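Local coordinates for hypoxanthine phosphoribosyltransferase (Bacillus anthracis, PDB 4QYI), which probably catalyses the salvage of hypoxanthine and guanine, transferring a phosphoribosyl group from PRPP to the purine base to form the nucleotide, at residues A[102-107]-A[130-135]; A[154-159]-A[167-172]. All coordinates share one frame; numbering follows the deposited sequence.

Interaction 1. Residues A[102-107]-A[130-135]; sequences DIIDSG and LLDKPE. With MG (magnesium ion), chain F; PO4 (phosphate ion), chain H.
The carboxylate of D132 brings one oxygen, OD1, close to I104: it lies 3.8 Å from I104 CB and 3.2 Å from I104 O. As two acceptors the latter pair cannot bond; OD1 has its salt bridge to R137, which also donates to D105 O. With CG anti to the backbone N (chi1 -164°), the D132 carboxylate lies on the same sheet face as the I104 side chain. The D105 carboxylate is held on its anti side, where S106 N donates to OD1 with the donor 15° out of the carboxylate plane. D102 CB points away from 130-135, and its carboxylate OD1 binds magnesium, which E101 also binds; a water on the metal donates to I103 O, tying the ion to the strand. On the opposite sheet face to I104 and D132, I103 CG1 packs against L131 CD1 at 4.0 Å, the two side chains crossing at a slant.

Residues 103-104 and 131-132 pair as short parallel strands after chain corners at 102 and 130. The ladder is L131 N to D102 O (2.9 Å), I104 N to L131 O (3.1 Å) and K133 N to I104 O (3.0 Å). Strand 103-104 leads into the PRPP-binding motif of the phosphoribosyltransferase fold, whose loop wraps a phosphate ion here: D105 N donates to phosphate O2 at 2.7 Å, and G107 N and T109 N also donate to the ion. This is consistent with the nucleotide 5'-phosphate site of relatives. K133 CB meets D105 CB, while K133 NZ is hydrogen-bonded to E153 O.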
loop_
_atom_site.group_PDB
_atom_site.type_symbol
_atom_site.label_atom_id
_atom_site.label_comp_id
_atom_site.label_asym_id
_atom_site.label_seq_id
_atom_site.Cartn_x
_atom_site.Cartn_y
_atom_site.Cartn_z
ATOM N N ASP A 102 4.729 -5.520 8.994
ATOM C CA ASP A 102 4.509 -6.881 8.546
ATOM C C ASP A 102 5.196 -7.806 9.539
ATOM O O ASP A 102 4.661 -8.837 9.906
ATOM C CB ASP A 102 5.070 -7.103 7.130
ATOM C CG ASP A 102 6.514 -6.634 6.977
ATOM O OD1 ASP A 102 6.961 -5.695 7.663
ATOM O OD2 ASP A 102 7.207 -7.193 6.117
ATOM N N ILE A 103 6.390 -7.418 9.983
ATOM C CA ILE A 103 7.165 -8.254 10.895
ATOM C C ILE A 103 7.957 -7.480 11.913
ATOM O O ILE A 103 8.467 -6.402 11.617
ATOM C CB ILE A 103 8.238 -9.051 10.119
ATOM C CG1 ILE A 103 7.583 -9.950 9.082
ATOM C CG2 ILE A 103 9.095 -9.906 11.067
ATOM C CD1 ILE A 103 8.553 -10.523 8.069
ATOM N N ILE A 104 8.057 -8.026 13.116
ATOM C CA ILE A 104 8.881 -7.435 14.138
ATOM C C ILE A 104 9.714 -8.591 14.639
ATOM O O ILE A 104 9.163 -9.599 15.053
ATOM C CB ILE A 104 8.100 -6.871 15.324
ATOM C CG1 ILE A 104 7.176 -5.748 14.879
ATOM C CG2 ILE A 104 9.070 -6.351 16.373
ATOM C CD1 ILE A 104 6.429 -5.141 16.044
ATOM N N ASP A 105 11.029 -8.473 14.556
ATOM C CA ASP A 105 11.913 -9.531 15.044
ATOM C C ASP A 105 12.862 -9.018 16.130
ATOM O O ASP A 105 12.617 -9.224 17.323
ATOM C CB ASP A 105 12.597 -10.309 13.892
ATOM C CG ASP A 105 13.240 -9.419 12.832
ATOM O OD1 ASP A 105 13.742 -8.318 13.135
ATOM O OD2 ASP A 105 13.284 -9.878 11.674
ATOM N N SER A 106 13.910 -8.314 15.748
ATOM C CA SER A 106 14.820 -7.799 16.749
ATOM C C SER A 106 14.181 -6.606 17.459
ATOM O O SER A 106 14.502 -6.324 18.626
ATOM C CB SER A 106 16.111 -7.350 16.088
ATOM O OG SER A 106 15.880 -6.166 15.360
ATOM N N GLY A 107 13.307 -5.899 16.735
ATOM C CA GLY A 107 12.619 -4.717 17.247
ATOM C C GLY A 107 13.474 -3.465 17.270
ATOM O O GLY A 107 12.992 -2.375 17.614
ATOM N N LEU A 130 1.750 -7.926 11.853
ATOM C CA LEU A 130 1.097 -9.123 11.393
ATOM C C LEU A 130 1.804 -10.311 12.005
ATOM O O LEU A 130 1.156 -11.222 12.525
ATOM C CB LEU A 130 1.185 -9.246 9.871
ATOM C CG LEU A 130 0.531 -10.508 9.291
ATOM C CD1 LEU A 130 -0.954 -10.550 9.596
ATOM C CD2 LEU A 130 0.739 -10.566 7.790
ATOM N N LEU A 131 3.139 -10.287 11.940
ATOM C CA LEU A 131 3.955 -11.385 12.444
ATOM C C LEU A 131 4.944 -10.903 13.489
ATOM O O LEU A 131 5.486 -9.805 13.366
ATOM C CB LEU A 131 4.718 -12.010 11.292
ATOM C CG LEU A 131 3.889 -12.382 10.054
ATOM C CD1 LEU A 131 4.823 -12.813 8.927
ATOM C CD2 LEU A 131 2.851 -13.450 10.340
ATOM N N ASP A 132 5.166 -11.722 14.520
ATOM C CA ASP A 132 6.072 -11.386 15.605
ATOM C C ASP A 132 7.003 -12.576 15.872
ATOM O O ASP A 132 6.583 -13.746 15.817
ATOM C CB ASP A 132 5.274 -11.024 16.880
ATOM C CG ASP A 132 6.118 -10.293 17.935
ATOM O OD1 ASP A 132 7.167 -9.731 17.570
ATOM O OD2 ASP A 132 5.690 -10.205 19.117
ATOM N N LYS A 133 8.263 -12.262 16.152
ATOM C CA LYS A 133 9.288 -13.257 16.462
ATOM C C LYS A 133 9.969 -12.734 17.712
ATOM O O LYS A 133 11.068 -12.202 17.627
ATOM C CB LYS A 133 10.304 -13.390 15.303
ATOM C CG LYS A 133 9.664 -13.869 13.981
ATOM C CD LYS A 133 10.293 -13.743 12.567
ATOM C CE LYS A 133 11.416 -14.657 12.078
ATOM N NZ LYS A 133 11.731 -14.353 10.638
ATOM N N PRO A 134 9.300 -12.852 18.874
ATOM C CA PRO A 134 9.838 -12.320 20.128
ATOM C C PRO A 134 11.131 -12.973 20.578
ATOM O O PRO A 134 11.818 -12.391 21.405
ATOM C CB PRO A 134 8.722 -12.577 21.155
ATOM C CG PRO A 134 7.527 -12.978 20.377
ATOM C CD PRO A 134 8.014 -13.530 19.075
ATOM N N GLU A 135 11.452 -14.154 20.042
ATOM C CA GLU A 135 12.685 -14.857 20.400
ATOM C C GLU A 135 13.875 -14.174 19.748
ATOM O O GLU A 135 15.021 -14.430 20.098
ATOM C CB GLU A 135 12.659 -16.314 19.931
ATOM C CG GLU A 135 11.445 -17.104 20.387
ATOM C CD GLU A 135 10.148 -16.677 19.704
ATOM O OE1 GLU A 135 10.163 -15.808 18.806
ATOM O OE2 GLU A 135 9.085 -17.216 20.057
HETATM MG MG MG F . 8.291 -4.245 7.399
HETATM P P PO4 H . 12.305 -4.644 13.395
HETATM O O1 PO4 H . 12.014 -4.584 11.926
HETATM O O2 PO4 H . 12.004 -6.032 13.894
HETATM O O3 PO4 H . 13.756 -4.388 13.737
HETATM O O4 PO4 H . 11.489 -3.601 14.084
HETATM O O HOH W 1 9.302 -5.267 5.901
HETATM O O HOH W 2 9.274 -5.435 9.109
HETATM O O HOH W 3 9.721 -2.733 8.124
HETATM O O HOH W 4 7.513 -3.018 6.291
#

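Interaction 2. Residues A[154-159]-A[167-172]; sequences FIVGYG and RNLPFI. With PO4 (phosphate ion), chain G.
R167 runs its extended side chain past G159 and presents the edge of its guanidinium to G159 O: NH1 donates over 2.7 Å, straight enough at 159° and only 5° out of the guanidinium plane. A phosphate ion approaches the same flat group at its edge, its O2 accepting from NH1 at 2.7 Å and, weakly, from NH2. NH1 therefore serves two acceptors in the plane of the group, while NH2 has a salt bridge to E164; K45 N and G46 N hold the ion from elsewhere, consistent with the pyrophosphate site of this family. The backbones meet where G159 N donates to R167 O on a lone pair, and Y158 N to L169 O at 2.8 Å. G157, at positive phi, brings its bare CA within 3.3 Å of F171 O, a CA-H...O contact to an otherwise partnerless buried oxygen.

V156 CG2 meets L169 CD1 at a slant, 4.1 Å apart. I172 has CG2 anti to the backbone N and CG1 beside it (chi1 -68°), which sets CG1 3.9 Å from Y158 CB and CG2 against I155 CB. Y158 OH is hydrogen-bonded to D53, outside both segments. Around the contact, helix 15-32 packs on Y158 and I172 through L18, strand 8-13 touches I155 and L169, and V156 is backbone-bonded to A173 of strand 172-175.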
loop_
_atom_site.group_PDB
_atom_site.type_symbol
_atom_site.label_atom_id
_atom_site.label_comp_id
_atom_site.label_asym_id
_atom_site.label_seq_id
_atom_site.Cartn_x
_atom_site.Cartn_y
_atom_site.Cartn_z
ATOM N N PHE A 154 12.452 -17.934 7.136
ATOM C CA PHE A 154 12.193 -17.015 6.015
ATOM C C PHE A 154 10.791 -17.233 5.486
ATOM O O PHE A 154 10.393 -18.355 5.204
ATOM C CB PHE A 154 13.201 -17.207 4.876
ATOM C CG PHE A 154 14.618 -16.958 5.291
ATOM C CD1 PHE A 154 15.009 -15.708 5.747
ATOM C CD2 PHE A 154 15.564 -17.972 5.220
ATOM C CE1 PHE A 154 16.316 -15.481 6.142
ATOM C CE2 PHE A 154 16.874 -17.748 5.602
ATOM C CZ PHE A 154 17.251 -16.501 6.066
ATOM N N ILE A 155 10.041 -16.154 5.326
ATOM C CA ILE A 155 8.683 -16.264 4.845
ATOM C C ILE A 155 8.420 -15.255 3.741
ATOM O O ILE A 155 9.116 -14.250 3.629
ATOM C CB ILE A 155 7.680 -16.027 5.998
ATOM C CG1 ILE A 155 7.760 -14.571 6.539
ATOM C CG2 ILE A 155 7.896 -17.077 7.091
ATOM C CD1 ILE A 155 9.088 -14.159 7.145
ATOM N N VAL A 156 7.402 -15.533 2.933
ATOM C CA VAL A 156 7.013 -14.655 1.843
ATOM C C VAL A 156 5.503 -14.666 1.722
ATOM O O VAL A 156 4.832 -15.515 2.323
ATOM C CB VAL A 156 7.621 -15.100 0.485
ATOM C CG1 VAL A 156 9.144 -15.043 0.523
ATOM C CG2 VAL A 156 7.148 -16.492 0.102
ATOM N N GLY A 157 4.978 -13.718 0.952
ATOM C CA GLY A 157 3.539 -13.598 0.713
ATOM C C GLY A 157 2.842 -12.474 1.474
ATOM O O GLY A 157 3.382 -11.925 2.442
ATOM N N TYR A 158 1.639 -12.122 1.021
ATOM C CA TYR A 158 0.824 -11.112 1.688
ATOM C C TYR A 158 1.633 -9.819 1.946
ATOM O O TYR A 158 1.641 -9.281 3.050
ATOM C CB TYR A 158 0.258 -11.715 2.994
ATOM C CG TYR A 158 -0.930 -10.983 3.592
ATOM C CD1 TYR A 158 -2.217 -11.139 3.062
ATOM C CD2 TYR A 158 -0.785 -10.179 4.714
ATOM C CE1 TYR A 158 -3.304 -10.473 3.610
ATOM C CE2 TYR A 158 -1.871 -9.522 5.279
ATOM C CZ TYR A 158 -3.122 -9.677 4.725
ATOM O OH TYR A 158 -4.175 -8.999 5.292
ATOM N N GLY A 159 2.300 -9.339 0.901
ATOM C CA GLY A 159 3.122 -8.132 0.978
ATOM C C GLY A 159 4.601 -8.303 1.275
ATOM O O GLY A 159 5.400 -7.433 0.946
ATOM N N ARG A 167 5.454 -11.006 -3.192
ATOM C CA ARG A 167 4.587 -10.129 -2.384
ATOM C C ARG A 167 3.124 -10.325 -2.718
ATOM O O ARG A 167 2.261 -9.991 -1.911
ATOM C CB ARG A 167 4.903 -8.648 -2.604
ATOM C CG ARG A 167 6.286 -8.205 -2.178
ATOM C CD ARG A 167 6.336 -6.687 -2.148
ATOM N NE ARG A 167 7.683 -6.159 -2.001
ATOM C CZ ARG A 167 8.312 -5.945 -0.851
ATOM N NH1 ARG A 167 7.739 -6.214 0.316
ATOM N NH2 ARG A 167 9.534 -5.454 -0.877
ATOM N N ASN A 168 2.844 -10.872 -3.900
ATOM C CA ASN A 168 1.476 -11.024 -4.341
ATOM C C ASN A 168 0.763 -12.309 -3.942
ATOM O O ASN A 168 -0.386 -12.492 -4.316
ATOM C CB ASN A 168 1.396 -10.872 -5.849
ATOM C CG ASN A 168 2.151 -11.949 -6.574
ATOM O OD1 ASN A 168 3.213 -12.386 -6.139
ATOM N ND2 ASN A 168 1.598 -12.397 -7.683
ATOM N N LEU A 169 1.413 -13.186 -3.183
ATOM C CA LEU A 169 0.713 -14.378 -2.729
ATOM C C LEU A 169 -0.373 -13.971 -1.732
ATOM O O LEU A 169 -0.144 -13.112 -0.894
ATOM C CB LEU A 169 1.661 -15.355 -2.041
ATOM C CG LEU A 169 2.870 -15.801 -2.856
ATOM C CD1 LEU A 169 3.706 -16.782 -2.052
ATOM C CD2 LEU A 169 2.452 -16.432 -4.176
ATOM N N PRO A 170 -1.566 -14.584 -1.813
ATOM C CA PRO A 170 -2.624 -14.234 -0.865
ATOM C C PRO A 170 -2.502 -14.926 0.493
ATOM O O PRO A 170 -3.332 -14.708 1.386
ATOM C CB PRO A 170 -3.887 -14.682 -1.585
ATOM C CG PRO A 170 -3.444 -15.823 -2.443
ATOM C CD PRO A 170 -2.061 -15.449 -2.903
ATOM N N PHE A 171 -1.459 -15.737 0.643
ATOM C CA PHE A 171 -1.174 -16.480 1.866
ATOM C C PHE A 171 0.301 -16.269 2.201
ATOM O O PHE A 171 1.042 -15.686 1.404
ATOM C CB PHE A 171 -1.448 -17.987 1.638
ATOM C CG PHE A 171 -0.728 -18.541 0.443
ATOM C CD1 PHE A 171 0.592 -18.974 0.539
ATOM C CD2 PHE A 171 -1.364 -18.609 -0.789
ATOM C CE1 PHE A 171 1.266 -19.462 -0.574
ATOM C CE2 PHE A 171 -0.712 -19.113 -1.898
ATOM C CZ PHE A 171 0.605 -19.532 -1.796
ATOM N N ILE A 172 0.715 -16.736 3.376
ATOM C CA ILE A 172 2.101 -16.665 3.814
ATOM C C ILE A 172 2.705 -18.067 3.726
ATOM O O ILE A 172 2.111 -19.045 4.183
ATOM C CB ILE A 172 2.225 -16.062 5.219
ATOM C CG1 ILE A 172 1.814 -14.567 5.126
ATOM C CG2 ILE A 172 3.640 -16.207 5.759
ATOM C CD1 ILE A 172 2.089 -13.678 6.305
HETATM P P PO4 G . 10.113 -4.117 3.053
HETATM O O1 PO4 G . 10.591 -2.985 2.169
HETATM O O2 PO4 G . 9.394 -5.116 2.188
HETATM O O3 PO4 G . 11.258 -4.831 3.742
HETATM O O4 PO4 G . 9.182 -3.546 4.102
#

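How the interactions relate
Both segments of interaction 1 precede those of interaction 2 in sequence, and the centres of the two contacts are 15 Å apart, yet their side chains share one apolar seam. L130 CD2 packs on Y158 CD2 (3.5 Å) and I172 CD1 (3.7 Å), I172 CD1 also reaches L131 CD1 (3.9 Å), and I103 CD1 meets I155 CD1 (3.8 Å). Each contact holds a phosphate ion, their P atoms 10.6 Å apart, and the magnesium bound by E101 and D102 lies between: the nearest R167 side-chain atom is about 7 Å from it. The two ions and the metal thus probably mark 5'-phosphate, pyrophosphate and magnesium positions in one PRPP pocket, bordered by segments 102-107 and 167-172.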